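Local coordinates for protein succinylglutamate desuccinylase/aspartoacylase (Shewanella frigidimarina, PDB 3LWU) that binds zinc and is probably a metal-dependent hydrolase of the succinylglutamate desuccinylase/aspartoacylase family, at residues 191-202 with 259-267; 212-223 with 297-307. One frame throughout, in Å; residues are numbered along the deposited sequence.

Contact 1 (191-202 with 259-267); sequences LHTGPKSCKHLY and FTLELASQE. With ZN (zinc ion), chain C.
E262 and H200 face each other on adjacent antiparallel strands, the CB of E262 lying 3.4 Å from the centroid of the H200 imidazole, squarely over one face. That ring is held from its edge as well, since H200 ND1 donates to C198 O at 3.0 Å, in the ring plane. With CG beside the backbone N, a bend at chi2 (-76°) turns the E262 carboxylate in between H192 CB and the Y202 ring; E262 OE2 lies 3.5 Å from Y202 CE1, the carboxylate and ring planes 76° apart. On the same face T260 CG2 packs on H192 CD2 at 3.6 Å, and H192 ND1 binds zinc at 2.1 Å, H63 and E66 being the other protein ligands. The arrangement is consistent with the zinc site of the M14 carboxypeptidase-like family. On the reverse face the contact is made by leucines: L191 and L201 lie alongside L261, methyl to methyl. Packing gives way to backbone and hydroxyl bonds at the partly exposed 264-266 corner, where S197 N donates to S265 OG (3.0 Å) and Q266 N to P195 O (3.0 Å), while E106 of the second subunit covers P195 and Q266. K199 leads away from the contact to D273 and D277. Strand 257-263 thus runs between strand 187-194, parallel to it, and the antiparallel strand 196-204; helix 68-80 covers L191 and L263, and strand 218-222 pairs with the far edge of 196-204 at L201.

Contact 2 (212-223 with 297-307); sequences RFFSIPYTLIIP and PASMERFGCYL
R302 reaches across to the loop before strand 218-222 and grips F214 O side-on, through NE at 3.0 Å and NH2 at 2.9 Å, with the oxygen close to the guanidinium plane. R212 O sits over the centre of one guanidinium face, 3.1 Å above the plane, and CG of selenomethionine M300 lies toward the rim of the opposite face. The extended chain of R302 (chi2 -175°, chi3 -179°) carries the group this far, and its outer end is fixed by NH1 and NH2, which both donate to A298 O. With R302 replaced by alanine, F214 O and A298 O would probably lose these donors, leaving the 297-301 loop less firmly tied to the 212-217 loop. Water 3 accepts from R302 NE and bridges to I216 N, while water 1 joins F213 O to A298 N. Beyond the loops, strands 218-222 and 303-306 pair in parallel, carrying the strand order on from 196-204, and 303-306 pairs in turn with 386-387; F303 N donates to P217 O (2.7 Å) and I221 N to C305 O. On one face Y218 and F303 lie side by side, their rings slid apart with planes at 19°, and L220 CD2 touches C305 SG at 3.6 Å. On the other, I221 CD1 lies over one face of the Y306 ring, toward its rim. Farther out, Y218 OH is held by G328 O, M382 packs on Y218, L220 and C305, and the F213 ring stacks on H287.

The contacts share one run of neighbouring strands: 196-204, in contact 1, pairs with 218-222, in contact 2, through probable hydrogen bonds of L201 N to Y218 O and L201 O to L220 N, and I216 CG2 packs on H200 CA. Their centres lie 13 Å apart. Contact 1 is the core member, mostly buried and holding a zinc ligand, with a carboxylate and histidines on one face and leucines on the other. Contact 2 is only partly buried and lies farther from the chain centre; there an arginine gripping carbonyls, together with bridging waters, ties the loops, and the aromatic and aliphatic packing follows along the strands.

Contact 1 (191-202 with 259-267)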
loop_
_atom_site.group_PDB
_atom_site.type_symbol
_atom_site.label_atom_id
_atom_site.label_comp_id
_atom_site.label_asym_id
_atom_site.label_seq_id
_atom_site.Cartn_x
_atom_site.Cartn_y
_atom_site.Cartn_z
ATOM N N LEU A 191 11.359 1.413 23.295
ATOM C CA LEU A 191 10.093 0.737 23.524
ATOM C C LEU A 191 9.367 0.370 22.235
ATOM O O LEU A 191 8.972 1.237 21.451
ATOM C CB LEU A 191 9.174 1.630 24.349
ATOM C CG LEU A 191 9.681 2.216 25.666
ATOM C CD1 LEU A 191 8.568 2.861 26.386
ATOM C CD2 LEU A 191 10.354 1.154 26.585
ATOM N N HIS A 192 9.187 -0.935 22.060
ATOM C CA HIS A 192 8.576 -1.538 20.904
ATOM C C HIS A 192 7.399 -2.433 21.328
ATOM O O HIS A 192 7.095 -2.560 22.499
ATOM C CB HIS A 192 9.614 -2.387 20.178
ATOM C CG HIS A 192 10.637 -1.599 19.419
ATOM N ND1 HIS A 192 10.693 -1.592 18.045
ATOM C CD2 HIS A 192 11.682 -0.841 19.841
ATOM C CE1 HIS A 192 11.739 -0.886 17.655
ATOM N NE2 HIS A 192 12.339 -0.392 18.723
ATOM N N THR A 193 6.678 -2.982 20.349
ATOM C CA THR A 193 5.753 -4.091 20.588
ATOM C C THR A 193 6.022 -5.154 19.532
ATOM O O THR A 193 6.615 -4.877 18.501
ATOM C CB THR A 193 4.251 -3.702 20.485
ATOM O OG1 THR A 193 3.865 -3.689 19.101
ATOM C CG2 THR A 193 3.936 -2.337 21.151
ATOM N N GLY A 194 5.537 -6.358 19.769
ATOM C CA GLY A 194 5.530 -7.384 18.741
ATOM C C GLY A 194 4.227 -7.266 18.001
ATOM O O GLY A 194 3.508 -6.289 18.175
ATOM N N PRO A 195 3.917 -8.244 17.154
ATOM C CA PRO A 195 2.645 -8.193 16.399
ATOM C C PRO A 195 1.475 -8.669 17.254
ATOM O O PRO A 195 0.852 -7.830 17.878
ATOM C CB PRO A 195 2.931 -9.045 15.156
ATOM C CG PRO A 195 4.022 -9.930 15.568
ATOM C CD PRO A 195 4.877 -9.168 16.537
ATOM N N LYS A 196 1.165 -9.955 17.267
ATOM C CA LYS A 196 0.344 -10.548 18.319
ATOM C C LYS A 196 1.350 -11.230 19.183
ATOM O O LYS A 196 2.001 -12.193 18.764
ATOM C CB LYS A 196 -0.656 -11.557 17.773
ATOM C CG LYS A 196 -1.593 -10.964 16.730
ATOM C CD LYS A 196 -2.544 -9.919 17.354
ATOM C CE LYS A 196 -3.703 -9.499 16.390
ATOM N NZ LYS A 196 -4.510 -10.680 15.871
ATOM N N SER A 197 1.548 -10.679 20.369
ATOM C CA SER A 197 2.779 -10.936 21.093
ATOM C C SER A 197 2.630 -10.803 22.580
ATOM O O SER A 197 1.809 -10.022 23.047
ATOM C CB SER A 197 3.848 -9.950 20.606
ATOM O OG SER A 197 5.060 -10.126 21.300
ATOM N N CYS A 198 3.426 -11.569 23.321
ATOM C CA CYS A 198 3.504 -11.428 24.769
ATOM C C CYS A 198 4.664 -10.454 25.082
ATOM O O CYS A 198 5.370 -9.996 24.144
ATOM C CB CYS A 198 3.749 -12.797 25.432
ATOM S SG CYS A 198 5.433 -13.491 25.186
ATOM N N LYS A 199 4.885 -10.150 26.357
ATOM C CA LYS A 199 5.909 -9.191 26.719
ATOM C C LYS A 199 7.236 -9.896 26.700
ATOM O O LYS A 199 7.362 -10.982 27.255
ATOM C CB LYS A 199 5.663 -8.582 28.095
ATOM C CG LYS A 199 4.403 -7.713 28.192
ATOM C CD LYS A 199 4.210 -7.168 29.584
ATOM C CE LYS A 199 2.827 -6.586 29.763
ATOM N NZ LYS A 199 2.725 -5.829 31.024
ATOM N N HIS A 200 8.224 -9.295 26.045
ATOM C CA HIS A 200 9.566 -9.831 26.080
ATOM C C HIS A 200 10.621 -8.725 26.009
ATOM O O HIS A 200 10.293 -7.613 25.748
ATOM C CB HIS A 200 9.750 -10.930 25.000
ATOM C CG HIS A 200 9.467 -10.499 23.590
ATOM N ND1 HIS A 200 8.197 -10.238 23.121
ATOM C CD2 HIS A 200 10.294 -10.365 22.519
ATOM C CE1 HIS A 200 8.253 -9.906 21.841
ATOM N NE2 HIS A 200 9.517 -9.995 21.439
ATOM N N LEU A 201 11.878 -9.036 26.258
ATOM C CA LEU A 201 12.933 -8.038 26.339
ATOM C C LEU A 201 14.196 -8.474 25.571
ATOM O O LEU A 201 14.536 -9.623 25.554
ATOM C CB LEU A 201 13.296 -7.868 27.819
ATOM C CG LEU A 201 14.530 -7.105 28.297
ATOM C CD1 LEU A 201 14.337 -5.646 27.966
ATOM C CD2 LEU A 201 14.714 -7.284 29.777
ATOM N N TYR A 202 14.874 -7.542 24.933
ATOM C CA TYR A 202 16.162 -7.812 24.321
ATOM C C TYR A 202 17.199 -7.205 25.245
ATOM O O TYR A 202 17.153 -6.001 25.501
ATOM C CB TYR A 202 16.254 -7.135 22.977
ATOM C CG TYR A 202 15.585 -7.873 21.859
ATOM C CD1 TYR A 202 14.252 -7.649 21.556
ATOM C CD2 TYR A 202 16.279 -8.789 21.080
ATOM C CE1 TYR A 202 13.630 -8.289 20.525
ATOM C CE2 TYR A 202 15.641 -9.455 20.030
ATOM C CZ TYR A 202 14.308 -9.199 19.781
ATOM O OH TYR A 202 13.645 -9.818 18.751
ATOM N N PHE A 259 18.440 -1.380 26.309
ATOM C CA PHE A 259 17.449 -2.467 26.243
ATOM C C PHE A 259 16.359 -2.121 25.246
ATOM O O PHE A 259 15.971 -0.957 25.140
ATOM C CB PHE A 259 16.745 -2.659 27.597
ATOM C CG PHE A 259 17.666 -2.707 28.754
ATOM C CD1 PHE A 259 18.220 -3.914 29.175
ATOM C CD2 PHE A 259 17.984 -1.563 29.439
ATOM C CE1 PHE A 259 19.080 -3.954 30.215
ATOM C CE2 PHE A 259 18.850 -1.607 30.477
ATOM C CZ PHE A 259 19.395 -2.798 30.879
ATOM N N THR A 260 15.857 -3.130 24.523
ATOM C CA THR A 260 14.644 -2.987 23.687
ATOM C C THR A 260 13.542 -3.772 24.404
ATOM O O THR A 260 13.658 -4.997 24.618
ATOM C CB THR A 260 14.860 -3.518 22.268
ATOM O OG1 THR A 260 15.929 -2.789 21.633
ATOM C CG2 THR A 260 13.600 -3.481 21.363
ATOM N N LEU A 261 12.497 -3.057 24.811
ATOM C CA LEU A 261 11.341 -3.674 25.439
ATOM C C LEU A 261 10.266 -3.950 24.382
ATOM O O LEU A 261 10.001 -3.116 23.540
ATOM C CB LEU A 261 10.766 -2.760 26.511
ATOM C CG LEU A 261 11.526 -2.702 27.837
ATOM C CD1 LEU A 261 12.944 -2.251 27.621
ATOM C CD2 LEU A 261 10.764 -1.790 28.817
ATOM N N GLU A 262 9.683 -5.136 24.417
ATOM C CA GLU A 262 8.607 -5.504 23.494
ATOM C C GLU A 262 7.321 -5.658 24.310
ATOM O O GLU A 262 7.085 -6.679 24.938
ATOM C CB GLU A 262 8.978 -6.791 22.751
ATOM C CG GLU A 262 10.339 -6.740 22.066
ATOM C CD GLU A 262 10.335 -5.928 20.782
ATOM O OE1 GLU A 262 9.252 -5.772 20.143
ATOM O OE2 GLU A 262 11.440 -5.503 20.394
ATOM N N LEU A 263 6.496 -4.625 24.287
ATOM C CA LEU A 263 5.367 -4.481 25.196
ATOM C C LEU A 263 4.058 -5.049 24.605
ATOM O O LEU A 263 3.103 -4.324 24.312
ATOM C CB LEU A 263 5.240 -3.010 25.560
ATOM C CG LEU A 263 6.531 -2.405 26.184
ATOM C CD1 LEU A 263 6.506 -0.885 26.060
ATOM C CD2 LEU A 263 6.770 -2.849 27.589
ATOM N N ALA A 264 4.027 -6.374 24.467
ATOM C CA ALA A 264 2.845 -7.108 23.976
ATOM C C ALA A 264 2.527 -6.726 22.544
ATOM O O ALA A 264 3.439 -6.629 21.768
ATOM C CB ALA A 264 1.630 -6.988 24.921
ATOM N N SER A 265 1.256 -6.551 22.186
ATOM C CA SER A 265 0.869 -6.480 20.782
ATOM C C SER A 265 0.819 -5.052 20.212
ATOM O O SER A 265 0.581 -4.065 20.924
ATOM C CB SER A 265 -0.474 -7.179 20.584
ATOM O OG SER A 265 -0.410 -8.524 21.083
ATOM N N GLN A 266 1.081 -4.976 18.924
ATOM C CA GLN A 266 0.906 -3.747 18.142
ATOM C C GLN A 266 -0.548 -3.347 17.991
ATOM O O GLN A 266 -1.458 -4.110 18.361
ATOM C CB GLN A 266 1.532 -3.933 16.757
ATOM C CG GLN A 266 0.755 -4.899 15.878
ATOM C CD GLN A 266 1.490 -5.228 14.587
ATOM O OE1 GLN A 266 2.666 -4.890 14.432
ATOM N NE2 GLN A 266 0.805 -5.945 13.665
ATOM N N GLU A 267 -0.773 -2.149 17.453
ATOM C CA GLU A 267 -2.109 -1.639 17.176
ATOM C C GLU A 267 -3.016 -1.684 18.377
ATOM O O GLU A 267 -4.214 -1.980 18.258
ATOM C CB GLU A 267 -2.755 -2.422 16.005
ATOM C CG GLU A 267 -2.039 -2.146 14.679
ATOM C CD GLU A 267 -2.226 -0.687 14.229
ATOM O OE1 GLU A 267 -2.622 0.219 15.034
ATOM O OE2 GLU A 267 -2.069 -0.462 13.053
HETATM ZN ZN ZN C . 9.475 -2.650 16.759
#

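Contact 2 (212-223 with 297-307)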
loop_
_atom_site.group_PDB
_atom_site.type_symbol
_atom_site.label_atom_id
_atom_site.label_comp_id
_atom_site.label_asym_id
_atom_site.label_seq_id
_atom_site.Cartn_x
_atom_site.Cartn_y
_atom_site.Cartn_z
ATOM N N ARG A 212 15.989 -8.776 35.596
ATOM C CA ARG A 212 15.075 -9.090 36.699
ATOM C C ARG A 212 14.282 -7.885 37.282
ATOM O O ARG A 212 13.370 -8.070 38.129
ATOM C CB ARG A 212 15.817 -9.875 37.817
ATOM C CG ARG A 212 16.904 -9.132 38.532
ATOM C CD ARG A 212 17.453 -9.913 39.729
ATOM N NE ARG A 212 18.247 -9.030 40.592
ATOM C CZ ARG A 212 19.479 -8.603 40.299
ATOM N NH1 ARG A 212 20.077 -9.004 39.178
ATOM N NH2 ARG A 212 20.128 -7.775 41.123
ATOM N N PHE A 213 14.609 -6.666 36.842
ATOM C CA PHE A 213 13.952 -5.468 37.372
ATOM C C PHE A 213 12.737 -5.065 36.570
ATOM O O PHE A 213 11.789 -4.500 37.122
ATOM C CB PHE A 213 14.947 -4.322 37.479
ATOM C CG PHE A 213 16.011 -4.560 38.515
ATOM C CD1 PHE A 213 15.763 -4.278 39.846
ATOM C CD2 PHE A 213 17.221 -5.134 38.165
ATOM C CE1 PHE A 213 16.706 -4.526 40.816
ATOM C CE2 PHE A 213 18.182 -5.378 39.128
ATOM C CZ PHE A 213 17.917 -5.073 40.460
ATOM N N PHE A 214 12.758 -5.367 35.275
ATOM C CA PHE A 214 11.629 -5.096 34.434
ATOM C C PHE A 214 10.547 -6.111 34.719
ATOM O O PHE A 214 10.816 -7.138 35.358
ATOM C CB PHE A 214 12.035 -5.106 32.963
ATOM C CG PHE A 214 13.059 -4.069 32.619
ATOM C CD1 PHE A 214 12.698 -2.760 32.461
ATOM C CD2 PHE A 214 14.399 -4.409 32.476
ATOM C CE1 PHE A 214 13.646 -1.782 32.137
ATOM C CE2 PHE A 214 15.346 -3.434 32.158
ATOM C CZ PHE A 214 14.962 -2.136 31.975
ATOM N N SER A 215 9.315 -5.807 34.301
ATOM C CA SER A 215 8.168 -6.696 34.565
ATOM C C SER A 215 7.918 -7.518 33.305
ATOM O O SER A 215 6.868 -7.435 32.687
ATOM C CB SER A 215 6.942 -5.875 34.942
ATOM O OG SER A 215 7.167 -5.122 36.123
ATOM N N ILE A 216 8.935 -8.270 32.893
ATOM C CA ILE A 216 8.930 -8.907 31.587
ATOM C C ILE A 216 9.260 -10.390 31.732
ATOM O O ILE A 216 10.359 -10.748 32.164
ATOM C CB ILE A 216 9.877 -8.187 30.606
ATOM C CG1 ILE A 216 9.336 -6.778 30.315
ATOM C CG2 ILE A 216 9.949 -8.957 29.264
ATOM C CD1 ILE A 216 10.173 -5.935 29.406
ATOM N N PRO A 217 8.302 -11.269 31.389
ATOM C CA PRO A 217 8.550 -12.689 31.645
ATOM C C PRO A 217 9.667 -13.313 30.804
ATOM O O PRO A 217 10.360 -14.193 31.297
ATOM C CB PRO A 217 7.207 -13.346 31.329
ATOM C CG PRO A 217 6.213 -12.238 31.401
ATOM C CD PRO A 217 6.929 -11.043 30.904
ATOM N N TYR A 218 9.864 -12.861 29.573
ATOM C CA TYR A 218 10.824 -13.490 28.692
ATOM C C TYR A 218 11.846 -12.511 28.152
ATOM O O TYR A 218 11.498 -11.511 27.533
ATOM C CB TYR A 218 10.111 -14.237 27.535
ATOM C CG TYR A 218 9.179 -15.291 28.028
ATOM C CD1 TYR A 218 9.669 -16.508 28.456
ATOM C CD2 TYR A 218 7.805 -15.063 28.130
ATOM C CE1 TYR A 218 8.834 -17.481 28.957
ATOM C CE2 TYR A 218 6.954 -16.050 28.676
ATOM C CZ TYR A 218 7.481 -17.236 29.068
ATOM O OH TYR A 218 6.694 -18.244 29.582
ATOM N N THR A 219 13.116 -12.860 28.346
ATOM C CA THR A 219 14.264 -12.086 27.897
ATOM C C THR A 219 15.130 -12.860 26.882
ATOM O O THR A 219 15.498 -14.012 27.105
ATOM C CB THR A 219 15.183 -11.762 29.095
ATOM O OG1 THR A 219 14.447 -11.005 30.053
ATOM C CG2 THR A 219 16.419 -10.977 28.654
ATOM N N LEU A 220 15.467 -12.189 25.789
ATOM C CA LEU A 220 16.424 -12.673 24.812
ATOM C C LEU A 220 17.799 -12.067 25.119
ATOM O O LEU A 220 17.945 -10.848 25.191
ATOM C CB LEU A 220 15.989 -12.264 23.406
ATOM C CG LEU A 220 14.697 -12.965 23.005
ATOM C CD1 LEU A 220 13.890 -12.157 22.007
ATOM C CD2 LEU A 220 15.000 -14.342 22.498
ATOM N N ILE A 221 18.795 -12.917 25.291
ATOM C CA ILE A 221 20.128 -12.485 25.647
ATOM C C ILE A 221 20.884 -12.333 24.369
ATOM O O ILE A 221 21.121 -13.312 23.692
ATOM C CB ILE A 221 20.842 -13.519 26.559
ATOM C CG1 ILE A 221 19.953 -13.844 27.767
ATOM C CG2 ILE A 221 22.161 -12.971 27.008
ATOM C CD1 ILE A 221 20.475 -14.960 28.676
ATOM N N ILE A 222 21.258 -11.109 24.026
ATOM C CA ILE A 222 21.892 -10.834 22.747
ATOM C C ILE A 222 23.425 -10.630 22.890
ATOM O O ILE A 222 23.906 -10.173 23.921
ATOM C CB ILE A 222 21.197 -9.667 22.015
ATOM C CG1 ILE A 222 21.460 -8.321 22.683
ATOM C CG2 ILE A 222 19.668 -9.909 21.963
ATOM C CD1 ILE A 222 20.748 -7.145 21.996
ATOM N N PRO A 223 24.195 -11.014 21.862
ATOM C CA PRO A 223 25.641 -10.811 21.891
ATOM C C PRO A 223 26.048 -9.388 21.479
ATOM O O PRO A 223 25.193 -8.513 21.254
ATOM C CB PRO A 223 26.138 -11.820 20.845
ATOM C CG PRO A 223 25.054 -11.797 19.799
ATOM C CD PRO A 223 23.758 -11.614 20.578
ATOM N N PRO A 297 10.995 -4.514 42.123
ATOM C CA PRO A 297 10.526 -5.227 40.934
ATOM C C PRO A 297 9.265 -6.031 41.247
ATOM O O PRO A 297 9.065 -6.392 42.381
ATOM C CB PRO A 297 11.684 -6.172 40.598
ATOM C CG PRO A 297 12.604 -6.176 41.771
ATOM C CD PRO A 297 12.327 -4.950 42.572
ATOM N N ALA A 298 8.430 -6.313 40.264
ATOM C CA ALA A 298 7.263 -7.167 40.476
ATOM C C ALA A 298 7.707 -8.610 40.739
ATOM O O ALA A 298 8.781 -9.021 40.300
ATOM C CB ALA A 298 6.310 -7.105 39.260
ATOM N N SER A 299 6.882 -9.350 41.479
ATOM C CA SER A 299 7.097 -10.762 41.742
ATOM C C SER A 299 6.481 -11.545 40.634
ATOM O O SER A 299 5.276 -11.508 40.483
ATOM C CB SER A 299 6.408 -11.186 43.035
ATOM O OG SER A 299 7.187 -10.759 44.126
HETATM N N MSE A 300 7.295 -12.250 39.861
HETATM C CA MSE A 300 6.785 -13.086 38.777
HETATM C C MSE A 300 7.885 -13.985 38.302
HETATM O O MSE A 300 9.053 -13.674 38.451
HETATM C CB MSE A 300 6.284 -12.239 37.583
HETATM C CG MSE A 300 7.300 -11.243 37.060
HETATM SE SE MSE A 300 6.681 -10.133 35.530
HETATM C CE MSE A 300 7.688 -10.989 34.248
ATOM N N GLU A 301 7.515 -15.072 37.656
ATOM C CA GLU A 301 8.531 -15.933 37.086
ATOM C C GLU A 301 9.117 -15.294 35.836
ATOM O O GLU A 301 8.370 -14.799 34.985
ATOM C CB GLU A 301 7.939 -17.299 36.794
ATOM C CG GLU A 301 7.724 -18.084 38.063
ATOM C CD GLU A 301 6.897 -19.353 37.861
ATOM O OE1 GLU A 301 6.150 -19.464 36.866
ATOM O OE2 GLU A 301 6.989 -20.241 38.727
ATOM N N ARG A 302 10.449 -15.272 35.765
ATOM C CA ARG A 302 11.175 -14.690 34.662
ATOM C C ARG A 302 12.065 -15.744 34.000
ATOM O O ARG A 302 12.715 -16.501 34.719
ATOM C CB ARG A 302 12.024 -13.535 35.171
ATOM C CG ARG A 302 11.216 -12.329 35.553
ATOM C CD ARG A 302 12.108 -11.153 35.929
ATOM N NE ARG A 302 11.340 -9.970 36.324
ATOM C CZ ARG A 302 10.722 -9.791 37.488
ATOM N NH1 ARG A 302 10.737 -10.714 38.445
ATOM N NH2 ARG A 302 10.066 -8.658 37.707
ATOM N N PHE A 303 12.079 -15.798 32.658
ATOM C CA PHE A 303 12.873 -16.775 31.897
ATOM C C PHE A 303 13.668 -16.076 30.802
ATOM O O PHE A 303 13.424 -14.913 30.492
ATOM C CB PHE A 303 12.012 -17.867 31.233
ATOM C CG PHE A 303 11.069 -18.591 32.174
ATOM C CD1 PHE A 303 9.839 -18.031 32.517
ATOM C CD2 PHE A 303 11.396 -19.849 32.685
ATOM C CE1 PHE A 303 8.955 -18.700 33.383
ATOM C CE2 PHE A 303 10.518 -20.533 33.567
ATOM C CZ PHE A 303 9.306 -19.963 33.913
ATOM N N GLY A 304 14.632 -16.786 30.229
ATOM C CA GLY A 304 15.427 -16.263 29.110
ATOM C C GLY A 304 15.862 -17.361 28.154
ATOM O O GLY A 304 15.743 -18.538 28.496
ATOM N N CYS A 305 16.315 -16.972 26.960
ATOM C CA CYS A 305 17.090 -17.834 26.075
ATOM C C CYS A 305 18.117 -17.015 25.322
ATOM O O CYS A 305 18.006 -15.805 25.228
ATOM C CB CYS A 305 16.203 -18.610 25.088
ATOM S SG CYS A 305 15.646 -17.709 23.679
ATOM N N TYR A 306 19.139 -17.664 24.804
ATOM C CA TYR A 306 20.127 -16.958 24.004
ATOM C C TYR A 306 19.465 -16.705 22.648
ATOM O O TYR A 306 18.581 -17.463 22.245
ATOM C CB TYR A 306 21.425 -17.764 23.891
ATOM C CG TYR A 306 22.140 -17.905 25.224
ATOM C CD1 TYR A 306 22.930 -16.882 25.706
ATOM C CD2 TYR A 306 21.975 -19.035 26.024
ATOM C CE1 TYR A 306 23.540 -16.965 26.929
ATOM C CE2 TYR A 306 22.600 -19.141 27.251
ATOM C CZ TYR A 306 23.388 -18.097 27.697
ATOM O OH TYR A 306 24.028 -18.164 28.910
ATOM N N LEU A 307 19.879 -15.623 21.976
ATOM C CA LEU A 307 19.279 -15.179 20.727
ATOM C C LEU A 307 19.290 -16.272 19.679
ATOM O O LEU A 307 18.298 -16.452 18.959
ATOM C CB LEU A 307 19.990 -13.939 20.197
ATOM C CG LEU A 307 19.430 -13.330 18.917
ATOM C CD1 LEU A 307 18.023 -12.800 19.160
ATOM C CD2 LEU A 307 20.352 -12.223 18.364
HETATM O O HOH W 1 9.248 -5.533 37.647
HETATM O O HOH W 2 12.624 -12.386 31.639
HETATM O O HOH W 3 11.554 -8.801 33.526
#